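Local coordinates for protein polyketide synthase PksL (Bacillus subtilis, PDB 5E1V) that probably catalyses, as a dehydratase domain of a split polyketide synthase module, the removal of water from beta-hydroxyacyl intermediates during bacillaene assembly, at residues Leu9-Lys14 with Ile71-Gln76; Ile37-Phe42 with Ser50-Arg55; Gln61-Glu66 with Lys104-Ala109; Val169-Ser174 with Asp194-Gly199; Thr235-Ser240 with Val251-Phe256. All coordinates share one frame; numbering follows the deposited sequence.

Contact 1 of 5, residues Leu9-Lys14 with Ile71-Gln76; sequences LTLSLK and IVLNIQ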
# COMPACT_ATOMS: atom_id res chain seq x y z
N LEU A 9 16.35 0.83 -7.96
CA LEU A 9 16.22 0.36 -6.59
C LEU A 9 16.83 -1.04 -6.53
O LEU A 9 16.68 -1.80 -7.47
CB LEU A 9 14.74 0.29 -6.17
CG LEU A 9 13.92 1.56 -6.10
CD1 LEU A 9 12.60 1.32 -5.33
CD2 LEU A 9 14.66 2.69 -5.39
N THR A 10 17.55 -1.36 -5.45
CA THR A 10 18.04 -2.74 -5.28
C THR A 10 17.25 -3.41 -4.18
O THR A 10 17.30 -3.03 -3.01
CB THR A 10 19.56 -2.82 -5.07
OG1 THR A 10 19.87 -2.26 -3.78
CG2 THR A 10 20.25 -2.04 -6.15
N LEU A 11 16.46 -4.37 -4.57
CA LEU A 11 15.47 -4.95 -3.66
C LEU A 11 15.90 -6.39 -3.36
O LEU A 11 16.16 -7.18 -4.31
CB LEU A 11 14.13 -4.92 -4.30
CG LEU A 11 13.66 -3.47 -4.54
CD1 LEU A 11 12.39 -3.51 -5.38
CD2 LEU A 11 13.42 -2.79 -3.24
N SER A 12 15.98 -6.68 -2.07
CA SER A 12 16.52 -7.97 -1.58
C SER A 12 15.94 -8.19 -0.15
O SER A 12 15.19 -7.35 0.34
CB SER A 12 18.04 -7.91 -1.56
OG SER A 12 18.48 -7.20 -0.43
N LEU A 13 16.31 -9.29 0.53
CA LEU A 13 15.98 -9.50 1.92
C LEU A 13 16.61 -8.51 2.91
O LEU A 13 16.26 -8.48 4.07
CB LEU A 13 16.37 -10.97 2.31
CG LEU A 13 15.29 -12.02 2.04
CD1 LEU A 13 14.83 -12.13 0.59
CD2 LEU A 13 15.82 -13.41 2.51
N LYS A 14 17.48 -7.65 2.44
CA LYS A 14 18.03 -6.58 3.27
C LYS A 14 17.01 -5.47 3.48
O LYS A 14 17.15 -4.71 4.38
CB LYS A 14 19.26 -5.96 2.61
CG LYS A 14 20.45 -6.93 2.64
CD LYS A 14 21.76 -6.25 2.99
CE LYS A 14 22.84 -7.26 3.38
NZ LYS A 14 23.32 -8.02 2.21
N ILE A 71 16.83 -8.01 -6.75
CA ILE A 71 16.10 -7.57 -7.91
C ILE A 71 16.48 -6.08 -8.13
O ILE A 71 16.24 -5.20 -7.30
CB ILE A 71 14.56 -7.77 -7.83
CG1 ILE A 71 14.11 -9.23 -8.08
CG2 ILE A 71 13.85 -6.89 -8.88
CD1 ILE A 71 14.87 -10.32 -7.39
N VAL A 72 17.07 -5.81 -9.28
CA VAL A 72 17.46 -4.47 -9.61
C VAL A 72 16.30 -3.89 -10.40
O VAL A 72 16.07 -4.31 -11.54
CB VAL A 72 18.74 -4.46 -10.40
CG1 VAL A 72 19.10 -3.03 -10.76
CG2 VAL A 72 19.86 -5.14 -9.57
N LEU A 73 15.54 -3.00 -9.77
CA LEU A 73 14.29 -2.48 -10.30
C LEU A 73 14.51 -1.09 -10.89
O LEU A 73 14.86 -0.15 -10.18
CB LEU A 73 13.18 -2.49 -9.22
CG LEU A 73 11.70 -2.21 -9.65
CD1 LEU A 73 11.13 -3.32 -10.49
CD2 LEU A 73 10.74 -2.00 -8.46
N ASN A 74 14.30 -0.99 -12.19
CA ASN A 74 14.46 0.24 -12.91
C ASN A 74 13.10 0.86 -13.03
O ASN A 74 12.18 0.20 -13.58
CB ASN A 74 15.07 -0.11 -14.27
CG ASN A 74 16.57 -0.00 -14.25
OD1 ASN A 74 17.18 0.30 -13.23
ND2 ASN A 74 17.17 -0.18 -15.42
N ILE A 75 12.92 2.05 -12.43
CA ILE A 75 11.66 2.80 -12.54
C ILE A 75 11.88 3.97 -13.50
O ILE A 75 12.72 4.81 -13.24
CB ILE A 75 11.10 3.23 -11.18
CG1 ILE A 75 10.93 1.99 -10.32
CG2 ILE A 75 9.73 3.87 -11.27
CD1 ILE A 75 10.96 2.32 -8.88
N GLN A 76 11.17 3.96 -14.64
CA GLN A 76 11.23 5.12 -15.57
C GLN A 76 9.87 5.84 -15.60
O GLN A 76 8.80 5.17 -15.73
CB GLN A 76 11.57 4.66 -16.95
CG GLN A 76 12.84 3.85 -17.02
CD GLN A 76 13.36 3.75 -18.44
OE1 GLN A 76 13.03 4.56 -19.31
NE2 GLN A 76 14.19 2.75 -18.67
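L9-L11 of strand 4-11, an outermost strand of its sheet within the chain, pair antiparallel with I71-L73 and so finish one side of the first hot-dog half. The short strand axes run at 149° to each other. L9 and L73 form a hydrogen-bonded pair in which L9 N gives to L73 O at 2.8 Å and L73 N returns the bond to L9 O at 2.8 Å. Two residues on, L11 N meets I71 O at 2.9 Å, and I71 N reaches L11 O at 2.7 Å. T10 and V72 make the non-hydrogen-bonded pair between them and face the other way from the leucines.

On the leucine face the tips of the branches do the touching. L11 CD1 lies 3.8 Å from L73 CD2; CG of L73 stands opposite its backbone N (chi1 -170°), which brings that branch across to L11. L9 CD1 meets I75 CD1 at 4.0 Å, two residues beyond L73. An outermost strand with an apolar face, L9 and I75 against I37 of helix 34-44 and L11 and L73 against L63, fits the hot-dog fold.

Contact 2 of 5, residues Ile37-Phe42 with Ser50-Arg55; sequences IIYQIF and SELQLR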
# COMPACT_ATOMS: atom_id res chain seq x y z
N ILE A 37 7.32 4.26 -3.01
CA ILE A 37 8.34 4.21 -4.02
C ILE A 37 8.16 5.38 -5.05
O ILE A 37 9.09 6.20 -5.26
CB ILE A 37 8.44 2.82 -4.66
CG1 ILE A 37 9.07 1.83 -3.68
CG2 ILE A 37 9.19 2.90 -5.98
CD1 ILE A 37 8.73 0.41 -3.95
N ILE A 38 6.97 5.46 -5.63
CA ILE A 38 6.75 6.39 -6.69
C ILE A 38 6.79 7.86 -6.22
O ILE A 38 7.48 8.66 -6.83
CB ILE A 38 5.44 6.09 -7.44
CG1 ILE A 38 5.56 4.74 -8.11
CG2 ILE A 38 5.26 7.14 -8.58
CD1 ILE A 38 4.20 4.24 -8.55
N TYR A 39 6.18 8.17 -5.06
CA TYR A 39 6.11 9.54 -4.58
C TYR A 39 7.52 9.99 -4.14
O TYR A 39 7.84 11.19 -4.30
CB TYR A 39 5.10 9.69 -3.43
CG TYR A 39 3.67 9.94 -3.89
CD1 TYR A 39 2.79 8.92 -4.15
CD2 TYR A 39 3.23 11.24 -4.16
CE1 TYR A 39 1.53 9.17 -4.68
CE2 TYR A 39 1.96 11.46 -4.60
CZ TYR A 39 1.12 10.40 -4.86
OH TYR A 39 -0.18 10.65 -5.30
N GLN A 40 8.34 9.04 -3.63
CA GLN A 40 9.78 9.40 -3.32
C GLN A 40 10.53 9.92 -4.53
O GLN A 40 11.32 10.84 -4.39
CB GLN A 40 10.57 8.25 -2.70
CG GLN A 40 10.00 7.85 -1.38
CD GLN A 40 10.66 8.41 -0.15
OE1 GLN A 40 11.56 9.26 -0.23
NE2 GLN A 40 10.33 7.80 0.99
N ILE A 41 10.36 9.25 -5.67
CA ILE A 41 10.98 9.57 -6.89
C ILE A 41 10.60 11.02 -7.34
O ILE A 41 11.45 11.85 -7.69
CB ILE A 41 10.62 8.55 -7.97
CG1 ILE A 41 11.35 7.22 -7.64
CG2 ILE A 41 11.10 9.00 -9.33
CD1 ILE A 41 10.73 6.09 -8.36
N PHE A 42 9.33 11.31 -7.35
CA PHE A 42 8.90 12.67 -7.78
C PHE A 42 9.32 13.73 -6.81
O PHE A 42 9.66 14.88 -7.22
CB PHE A 42 7.41 12.63 -7.93
CG PHE A 42 7.00 12.05 -9.28
CD1 PHE A 42 6.89 12.85 -10.39
CD2 PHE A 42 6.83 10.67 -9.44
CE1 PHE A 42 6.48 12.28 -11.59
CE2 PHE A 42 6.54 10.10 -10.65
CZ PHE A 42 6.36 10.92 -11.72
N SER A 50 1.13 16.86 -2.73
CA SER A 50 -0.17 17.50 -2.99
C SER A 50 -0.33 17.96 -4.49
O SER A 50 -1.44 18.16 -4.98
CB SER A 50 -0.39 18.61 -1.99
OG SER A 50 0.46 19.68 -2.34
N GLU A 51 0.77 18.00 -5.22
CA GLU A 51 0.73 18.36 -6.66
C GLU A 51 0.29 17.27 -7.59
O GLU A 51 0.07 17.52 -8.75
CB GLU A 51 2.12 18.74 -7.13
CG GLU A 51 2.73 19.92 -6.41
CD GLU A 51 4.08 20.22 -6.98
OE1 GLU A 51 4.17 20.36 -8.22
OE2 GLU A 51 5.05 20.29 -6.21
N LEU A 52 0.24 16.03 -7.10
CA LEU A 52 0.25 14.88 -7.95
C LEU A 52 -1.03 14.08 -7.66
O LEU A 52 -1.73 14.30 -6.61
CB LEU A 52 1.46 14.03 -7.61
CG LEU A 52 2.79 14.77 -7.59
CD1 LEU A 52 3.94 13.87 -7.14
CD2 LEU A 52 3.02 15.32 -8.98
N GLN A 53 -1.44 13.31 -8.66
CA GLN A 53 -2.39 12.22 -8.46
C GLN A 53 -1.83 11.01 -9.19
O GLN A 53 -1.61 11.09 -10.38
CB GLN A 53 -3.78 12.51 -9.05
CG GLN A 53 -4.71 11.32 -8.88
CD GLN A 53 -6.02 11.48 -9.67
OE1 GLN A 53 -6.12 12.30 -10.57
NE2 GLN A 53 -6.99 10.64 -9.39
N LEU A 54 -1.67 9.91 -8.48
CA LEU A 54 -1.22 8.64 -9.03
C LEU A 54 -2.51 7.98 -9.58
O LEU A 54 -3.55 8.00 -8.91
CB LEU A 54 -0.66 7.79 -7.91
CG LEU A 54 -0.06 6.41 -8.37
CD1 LEU A 54 1.12 6.50 -9.31
CD2 LEU A 54 0.35 5.67 -7.09
N ARG A 55 -2.42 7.51 -10.80
CA ARG A 55 -3.56 6.83 -11.40
C ARG A 55 -3.26 5.56 -12.12
O ARG A 55 -2.21 5.43 -12.72
CB ARG A 55 -4.29 7.76 -12.41
CG ARG A 55 -4.88 9.05 -11.86
CD ARG A 55 -5.50 9.86 -12.99
NE ARG A 55 -6.87 9.44 -13.28
CZ ARG A 55 -7.67 10.05 -14.16
NH1 ARG A 55 -7.23 11.11 -14.86
NH2 ARG A 55 -8.92 9.63 -14.32
O HOH W 1 -1.45 13.31 -4.29
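Apolar packing accounts for nearly all that passes between Y39, I38 and F42 of helix 34-44 and the L52-L54 run entering strand 53-59. Methyl meets methyl where I38 CD1 reaches L54 CD1 at 3.9 Å, the two side chains crossing at about a right angle; CG of L54 lies trans to its backbone N (chi1 -177°), which carries the branch toward the helix. A turn later F42 CB receives L52 CD1 at 3.8 Å.

Aromatic contacts come next. The ring of Y39 reaches between the two leucines: its CE2 lies 4.0 Å from L52 CB, the two side chains sliding past each other in opposite directions, while its CE1 lies 4.1 Å from L54 CB. F188 meets the Y39 ring edge-to-face, and W85 does the same for F42.

Polar contact is confined to the end of the tyrosine. No direct hydrogen bond joins the segments; instead a water lies between Y39 OH, 3.1 Å away, and L52 O, probably donating to the latter and linking the phenol to the backbone just before the strand. I38 and L52 both rest on M111 of strand 104-112. A long helix laid on the concave side of an antiparallel sheet is the defining feature of the hot-dog fold.

Contact 3 of 5, residues Gln61-Glu66 with Lys104-Ala109; sequences QPLTAE and KLYMKA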
# COMPACT_ATOMS: atom_id res chain seq x y z
N GLN A 61 2.99 -8.76 -11.64
CA GLN A 61 3.42 -9.88 -10.88
C GLN A 61 4.04 -9.43 -9.57
O GLN A 61 4.52 -8.36 -9.50
CB GLN A 61 4.44 -10.76 -11.66
CG GLN A 61 5.74 -10.10 -12.03
CD GLN A 61 6.45 -10.79 -13.17
OE1 GLN A 61 6.93 -11.91 -13.03
NE2 GLN A 61 6.57 -10.11 -14.29
N PRO A 62 4.07 -10.31 -8.55
CA PRO A 62 4.73 -9.99 -7.28
C PRO A 62 6.22 -9.88 -7.39
O PRO A 62 6.86 -10.60 -8.20
CB PRO A 62 4.27 -11.11 -6.34
CG PRO A 62 3.07 -11.70 -6.99
CD PRO A 62 3.33 -11.59 -8.45
N LEU A 63 6.77 -8.94 -6.63
CA LEU A 63 8.19 -8.70 -6.61
C LEU A 63 8.72 -9.53 -5.44
O LEU A 63 8.51 -9.21 -4.28
CB LEU A 63 8.48 -7.24 -6.43
CG LEU A 63 9.97 -6.93 -6.71
CD1 LEU A 63 10.08 -5.61 -7.33
CD2 LEU A 63 10.86 -7.16 -5.49
N THR A 64 9.37 -10.63 -5.78
CA THR A 64 9.74 -11.62 -4.78
C THR A 64 11.24 -11.72 -4.75
O THR A 64 11.88 -11.50 -5.75
CB THR A 64 9.17 -13.02 -5.08
OG1 THR A 64 9.82 -13.55 -6.24
CG2 THR A 64 7.70 -12.98 -5.33
N ALA A 65 11.81 -12.07 -3.61
CA ALA A 65 13.26 -12.34 -3.55
C ALA A 65 13.49 -13.51 -2.65
O ALA A 65 12.78 -13.70 -1.66
CB ALA A 65 14.02 -11.13 -3.03
N GLU A 66 14.44 -14.36 -3.01
CA GLU A 66 14.83 -15.33 -2.00
C GLU A 66 16.34 -15.36 -1.78
O GLU A 66 17.15 -14.94 -2.64
CB GLU A 66 14.28 -16.73 -2.35
CG GLU A 66 14.96 -17.27 -3.58
CD GLU A 66 14.65 -18.74 -3.86
OE1 GLU A 66 13.94 -19.40 -3.07
OE2 GLU A 66 15.13 -19.21 -4.89
N LYS A 104 11.82 -8.42 -16.33
CA LYS A 104 10.41 -8.67 -16.07
C LYS A 104 9.68 -7.39 -15.69
O LYS A 104 10.23 -6.53 -14.92
CB LYS A 104 10.22 -9.62 -14.89
CG LYS A 104 10.72 -11.02 -15.13
CD LYS A 104 10.42 -11.88 -13.90
CE LYS A 104 11.19 -13.20 -13.94
NZ LYS A 104 10.47 -14.22 -13.10
N LEU A 105 8.48 -7.25 -16.28
CA LEU A 105 7.55 -6.17 -15.91
C LEU A 105 6.83 -6.44 -14.58
O LEU A 105 6.13 -7.46 -14.32
CB LEU A 105 6.55 -5.86 -17.04
CG LEU A 105 5.64 -4.66 -16.77
CD1 LEU A 105 6.35 -3.34 -16.84
CD2 LEU A 105 4.42 -4.66 -17.68
N TYR A 106 7.04 -5.49 -13.65
CA TYR A 106 6.34 -5.58 -12.39
C TYR A 106 5.13 -4.66 -12.24
O TYR A 106 4.15 -5.08 -11.59
CB TYR A 106 7.38 -5.32 -11.26
CG TYR A 106 8.36 -6.49 -11.12
CD1 TYR A 106 8.01 -7.64 -10.40
CD2 TYR A 106 9.63 -6.41 -11.62
CE1 TYR A 106 8.90 -8.68 -10.26
CE2 TYR A 106 10.53 -7.45 -11.48
CZ TYR A 106 10.15 -8.56 -10.78
OH TYR A 106 11.04 -9.61 -10.57
N MET A 107 5.22 -3.42 -12.68
CA MET A 107 4.16 -2.42 -12.36
C MET A 107 4.20 -1.38 -13.49
O MET A 107 5.25 -1.01 -13.98
CB MET A 107 4.50 -1.78 -10.96
CG MET A 107 3.58 -0.69 -10.52
SD MET A 107 4.13 0.86 -11.14
CE MET A 107 5.60 1.24 -10.13
N LYS A 108 3.07 -0.78 -13.80
CA LYS A 108 3.02 0.46 -14.56
C LYS A 108 1.94 1.35 -13.91
O LYS A 108 1.09 0.86 -13.22
CB LYS A 108 2.45 0.12 -15.95
CG LYS A 108 3.39 -0.63 -16.86
CD LYS A 108 2.61 -1.11 -18.12
CE LYS A 108 2.69 -0.05 -19.17
NZ LYS A 108 1.81 -0.37 -20.34
N ALA A 109 1.97 2.63 -14.20
CA ALA A 109 1.10 3.58 -13.62
C ALA A 109 1.21 4.89 -14.36
O ALA A 109 2.14 5.12 -15.12
CB ALA A 109 1.49 3.80 -12.12
O HOH W 2 10.61 -11.16 -8.47
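Beside the classic beta bulge at which Y106 and M107 both face A89, the Y106 ring is met by Q61 and P62 at its edge and L63 on one face. L63 CD1 lies 4.2 Å from the ring centroid and only 8° off the ring normal, a well-centred CH-pi contact. The edge meets backbone oxygens: Y106 CD1 lies 3.7 Å from Q61 O, and Y106 CE1 lies 3.5 Å from P62 O. At the far end Y106 OH is 2.6 Å from a water that accepts from T64 N.

Q61 CG packs 3.7 Å from Y106 CD1. It takes the crowded position between backbone N and carbonyl carbon (chi1 62°), and the extended chain beyond brings NE2 to L105 O at 2.7 Å. This bond descends from above the carbonyl plane. Q61 OE1 rests 3.6 Å from K104 CD, the side chains crossing at about a right angle. An alanine here is likely to leave L105 O without this donor and Y106 CD1 without the packing of CG.

L63 and Y106 share Y34 of helix 34-44 and L73 of strand 70-81, and Y60 pairs its backbone with Y106, leading strand 53-59 into this corner beside strand 104-112.

Contact 4 of 5, residues Val169-Ser174 with Asp194-Gly199; sequences VLLELS and DGSGVG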
# COMPACT_ATOMS: atom_id res chain seq x y z
N VAL A 169 -15.71 0.35 8.77
CA VAL A 169 -14.71 0.08 9.79
C VAL A 169 -13.84 1.31 9.85
O VAL A 169 -13.73 2.03 8.82
CB VAL A 169 -13.99 -1.23 9.39
CG1 VAL A 169 -12.55 -1.00 8.95
CG2 VAL A 169 -14.16 -2.31 10.45
N LEU A 170 -13.27 1.58 11.03
CA LEU A 170 -12.23 2.58 11.22
C LEU A 170 -10.99 1.92 11.80
O LEU A 170 -11.07 1.26 12.86
CB LEU A 170 -12.64 3.69 12.17
CG LEU A 170 -11.57 4.81 12.32
CD1 LEU A 170 -11.45 5.61 11.02
CD2 LEU A 170 -11.79 5.77 13.50
N LEU A 171 -9.84 2.10 11.13
CA LEU A 171 -8.56 1.45 11.51
C LEU A 171 -7.69 2.45 12.17
O LEU A 171 -7.44 3.50 11.59
CB LEU A 171 -7.79 0.92 10.25
CG LEU A 171 -8.64 0.26 9.19
CD1 LEU A 171 -7.80 -0.24 8.01
CD2 LEU A 171 -9.36 -0.93 9.85
N GLU A 172 -7.25 2.16 13.40
CA GLU A 172 -6.40 3.06 14.17
C GLU A 172 -5.05 2.40 14.11
O GLU A 172 -4.83 1.40 14.78
CB GLU A 172 -6.88 3.14 15.65
CG GLU A 172 -5.99 3.95 16.58
CD GLU A 172 -6.45 3.95 18.06
OE1 GLU A 172 -7.37 3.20 18.45
OE2 GLU A 172 -5.84 4.70 18.82
N LEU A 173 -4.17 2.94 13.26
CA LEU A 173 -2.94 2.32 12.83
C LEU A 173 -1.76 3.15 13.28
O LEU A 173 -1.80 4.35 13.19
CB LEU A 173 -2.92 2.25 11.27
CG LEU A 173 -3.87 1.20 10.73
CD1 LEU A 173 -4.02 1.29 9.22
CD2 LEU A 173 -3.51 -0.21 11.19
N SER A 174 -0.68 2.52 13.73
CA SER A 174 0.58 3.24 13.97
C SER A 174 1.77 2.26 13.75
O SER A 174 1.60 1.09 13.71
CB SER A 174 0.60 3.98 15.35
OG SER A 174 0.69 3.06 16.43
N ASP A 194 -0.11 -0.92 3.94
CA ASP A 194 -0.41 -2.33 3.95
C ASP A 194 -1.40 -2.70 5.09
O ASP A 194 -2.34 -3.49 4.91
CB ASP A 194 0.87 -3.19 3.91
CG ASP A 194 0.57 -4.64 3.82
OD1 ASP A 194 0.19 -5.13 2.70
OD2 ASP A 194 0.64 -5.27 4.91
N GLY A 195 -1.13 -2.17 6.27
CA GLY A 195 -2.00 -2.41 7.45
C GLY A 195 -3.45 -2.01 7.17
O GLY A 195 -4.40 -2.64 7.65
N SER A 196 -3.62 -0.94 6.39
CA SER A 196 -4.92 -0.48 6.00
C SER A 196 -5.64 -1.48 5.06
O SER A 196 -6.88 -1.67 5.23
CB SER A 196 -4.85 0.90 5.35
OG SER A 196 -4.40 1.94 6.26
N GLY A 197 -4.87 -2.09 4.12
CA GLY A 197 -5.25 -3.22 3.26
C GLY A 197 -5.66 -4.43 4.09
O GLY A 197 -6.66 -5.08 3.80
N VAL A 198 -4.91 -4.69 5.16
CA VAL A 198 -5.25 -5.82 6.06
C VAL A 198 -6.60 -5.53 6.81
O VAL A 198 -7.47 -6.42 6.91
CB VAL A 198 -4.10 -6.12 7.01
CG1 VAL A 198 -4.46 -7.16 8.06
CG2 VAL A 198 -2.94 -6.69 6.19
N GLY A 199 -6.79 -4.29 7.25
CA GLY A 199 -8.07 -3.86 7.82
C GLY A 199 -9.24 -4.00 6.86
O GLY A 199 -10.27 -4.62 7.19
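Between L171, L173 and helix 190-203 no aromatic or other flat side chain takes part, and the planar groups are the helix's own peptides. L171 CD1 touches the S196 carbonyl, 3.3 Å from S196 O, and L173 CD1 lies 3.9 Å from G195 C.

Both leucines point from the strand at the helix. CG of L171 lies opposite the carbonyl carbon, beside the backbone N (chi1 -41°), which brings CD1 to S196 O and to 3.6 Å from G199 CA. A beta carbon on G199 would fall about 2.2 Å from that methyl, a clash, so the bare glycine gives the leucine its seat. L173 CD1 comes to 3.1 Å from S196 OG, a tight apolar-polar approach and no hydrogen bond. The hydroxyl's needs are met elsewhere, by T235 OG1 on the adjoining strand and by L192 O one turn back in the helix.

L171 also lies on I162 and I237 of the flanking strands. Here glycine lets the strand come close, and a helix packed on the inner face of an antiparallel sheet is what the hot-dog fold leads one to expect.

Contact 5 of 5, residues Thr235-Ser240 with Val251-Phe256; sequences TRIKRS and VTLEFF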
# COMPACT_ATOMS: atom_id res chain seq x y z
N THR A 235 -7.64 5.12 9.27
CA THR A 235 -8.21 4.71 7.97
C THR A 235 -9.67 4.25 8.03
O THR A 235 -10.02 3.25 8.71
CB THR A 235 -7.42 3.58 7.32
OG1 THR A 235 -6.05 3.97 7.26
CG2 THR A 235 -8.00 3.25 5.94
N ARG A 236 -10.49 4.87 7.20
CA ARG A 236 -11.89 4.47 7.17
C ARG A 236 -12.15 3.74 5.90
O ARG A 236 -11.68 4.14 4.83
CB ARG A 236 -12.81 5.68 7.24
CG ARG A 236 -14.28 5.26 7.16
CD ARG A 236 -15.20 6.43 7.19
NE ARG A 236 -15.08 7.28 6.01
CZ ARG A 236 -15.50 8.54 6.00
NH1 ARG A 236 -16.12 9.04 7.07
NH2 ARG A 236 -15.37 9.28 4.92
N ILE A 237 -12.88 2.65 6.02
CA ILE A 237 -13.32 1.91 4.90
C ILE A 237 -14.84 1.80 5.06
O ILE A 237 -15.31 1.25 6.08
CB ILE A 237 -12.68 0.52 4.86
CG1 ILE A 237 -11.13 0.68 4.86
CG2 ILE A 237 -13.17 -0.23 3.62
CD1 ILE A 237 -10.38 -0.40 5.53
N LYS A 238 -15.56 2.30 4.07
CA LYS A 238 -17.02 2.23 4.06
C LYS A 238 -17.50 0.97 3.40
O LYS A 238 -17.02 0.55 2.30
CB LYS A 238 -17.60 3.46 3.35
CG LYS A 238 -17.30 4.83 3.96
CD LYS A 238 -18.24 5.86 3.31
CE LYS A 238 -17.73 7.29 3.36
NZ LYS A 238 -16.58 7.55 2.42
N ARG A 239 -18.50 0.32 4.02
CA ARG A 239 -19.01 -0.93 3.42
C ARG A 239 -19.49 -0.68 1.99
O ARG A 239 -19.37 -1.56 1.13
CB ARG A 239 -20.17 -1.54 4.29
CG ARG A 239 -20.53 -2.98 3.93
CD ARG A 239 -21.69 -3.47 4.79
NE ARG A 239 -21.44 -3.29 6.21
CZ ARG A 239 -20.62 -4.04 6.95
NH1 ARG A 239 -19.91 -5.04 6.42
NH2 ARG A 239 -20.47 -3.76 8.25
N SER A 240 -20.02 0.51 1.73
CA SER A 240 -20.55 0.82 0.40
C SER A 240 -19.48 0.80 -0.70
O SER A 240 -19.81 0.68 -1.88
CB SER A 240 -21.26 2.18 0.39
OG SER A 240 -20.40 3.22 0.78
N VAL A 251 -11.96 -2.15 -2.72
CA VAL A 251 -12.21 -1.37 -1.54
C VAL A 251 -11.68 0.05 -1.81
O VAL A 251 -10.89 0.24 -2.71
CB VAL A 251 -11.45 -1.88 -0.31
CG1 VAL A 251 -11.91 -3.28 0.03
CG2 VAL A 251 -9.95 -1.94 -0.59
N THR A 252 -12.12 1.01 -1.02
CA THR A 252 -11.65 2.38 -1.15
C THR A 252 -11.16 2.73 0.26
O THR A 252 -11.88 2.59 1.24
CB THR A 252 -12.69 3.39 -1.72
OG1 THR A 252 -12.77 3.29 -3.15
CG2 THR A 252 -12.19 4.83 -1.43
N LEU A 253 -9.88 3.14 0.36
CA LEU A 253 -9.24 3.44 1.64
C LEU A 253 -9.16 4.94 1.85
O LEU A 253 -8.62 5.65 1.02
CB LEU A 253 -7.78 2.81 1.69
CG LEU A 253 -7.57 1.31 1.51
CD1 LEU A 253 -6.07 0.87 1.55
CD2 LEU A 253 -8.46 0.47 2.45
N GLU A 254 -9.68 5.45 2.98
CA GLU A 254 -9.69 6.90 3.20
C GLU A 254 -8.78 7.19 4.37
O GLU A 254 -9.00 6.66 5.42
CB GLU A 254 -11.12 7.40 3.47
CG GLU A 254 -12.03 7.11 2.31
CD GLU A 254 -13.44 7.54 2.61
OE1 GLU A 254 -13.71 8.78 2.49
OE2 GLU A 254 -14.21 6.64 3.03
N PHE A 255 -7.76 8.01 4.19
CA PHE A 255 -6.81 8.28 5.23
C PHE A 255 -7.03 9.61 5.95
O PHE A 255 -7.11 10.65 5.35
CB PHE A 255 -5.39 8.13 4.73
CG PHE A 255 -5.13 6.81 4.07
CD1 PHE A 255 -5.38 6.66 2.69
CD2 PHE A 255 -4.61 5.76 4.76
CE1 PHE A 255 -5.12 5.46 2.05
CE2 PHE A 255 -4.40 4.56 4.12
CZ PHE A 255 -4.62 4.41 2.78
N PHE A 256 -7.04 9.52 7.28
CA PHE A 256 -7.15 10.69 8.14
C PHE A 256 -6.01 10.85 9.15
O PHE A 256 -5.54 9.85 9.73
CB PHE A 256 -8.47 10.57 8.94
CG PHE A 256 -9.68 10.56 8.09
CD1 PHE A 256 -10.15 9.39 7.54
CD2 PHE A 256 -10.38 11.72 7.85
CE1 PHE A 256 -11.24 9.37 6.74
CE2 PHE A 256 -11.51 11.71 7.07
CZ PHE A 256 -11.95 10.52 6.52
O HOH W 3 -14.19 3.99 2.12
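E254 OE2 is gripped three ways: by K238 NZ at 2.6 Å, by R236 NE at 3.2 Å and by a water that donates to it at 2.8 Å. The lysine arrives on the syn side, while R236 NE comes from the opposite face of the carboxylate plane. The other oxygen, E254 OE1, takes R236 NH2 at 3.0 Å, so the arginine binds side-on with two nitrogens, though its plane is turned 52° from the carboxylate. A bend at chi3 (66°) turns the NE/NH2 edge of the guanidinium toward E254. One guanidinium face carries K238 CE, 3.3 Å above the plane, and the opposite face carries F256 CZ. E121 also bridges R236 NH2, and K262 bridges E254 OE1, extending the network round the buried E254 carboxylate.

With an alanine in place of E254, R236 and K238 would probably lose their shared counter-charge and the water one of its acceptors.

Beneath the network, R236 N bonds to E254 O at 2.9 Å, with E254 N returning to R236 O. The same water also links K238 N to T252 O. On the other side of the sheet I237 CG1 meets L253 CD2 at 3.6 Å, and T235 OG1, whose polar partner is S196, lies 3.4 Å from F255 CD2. Strands 232-245 and 248-256 form a beta hairpin whose I237 and F255 face helix 190-203, consistent with a hot-dog sheet packed on its helix.

The five contacts divide between the two hot-dog halves of the domain. Contacts 1, 2 and 3 share one interior: I75 CD1 of contact 1 lies 3.5 Å from I37 CG2 of contact 2, L11 CD1 lies 3.7 Å from L63 CD1 of contact 3, and I38 CD1 lies 3.7 Å from M107 CE. Contacts 4 and 5, with centres about 9 Å apart, form the corresponding core of the second half, joined by L171 N to T235 O at 2.7 Å. No atom of contacts 1-3 touches contacts 4-5; contacts 2 and 5 come nearest, about 10 Å between nearest atoms. In related double hot-dog dehydratases the active site lies between the halves, so it is probably in the region separating these two groups.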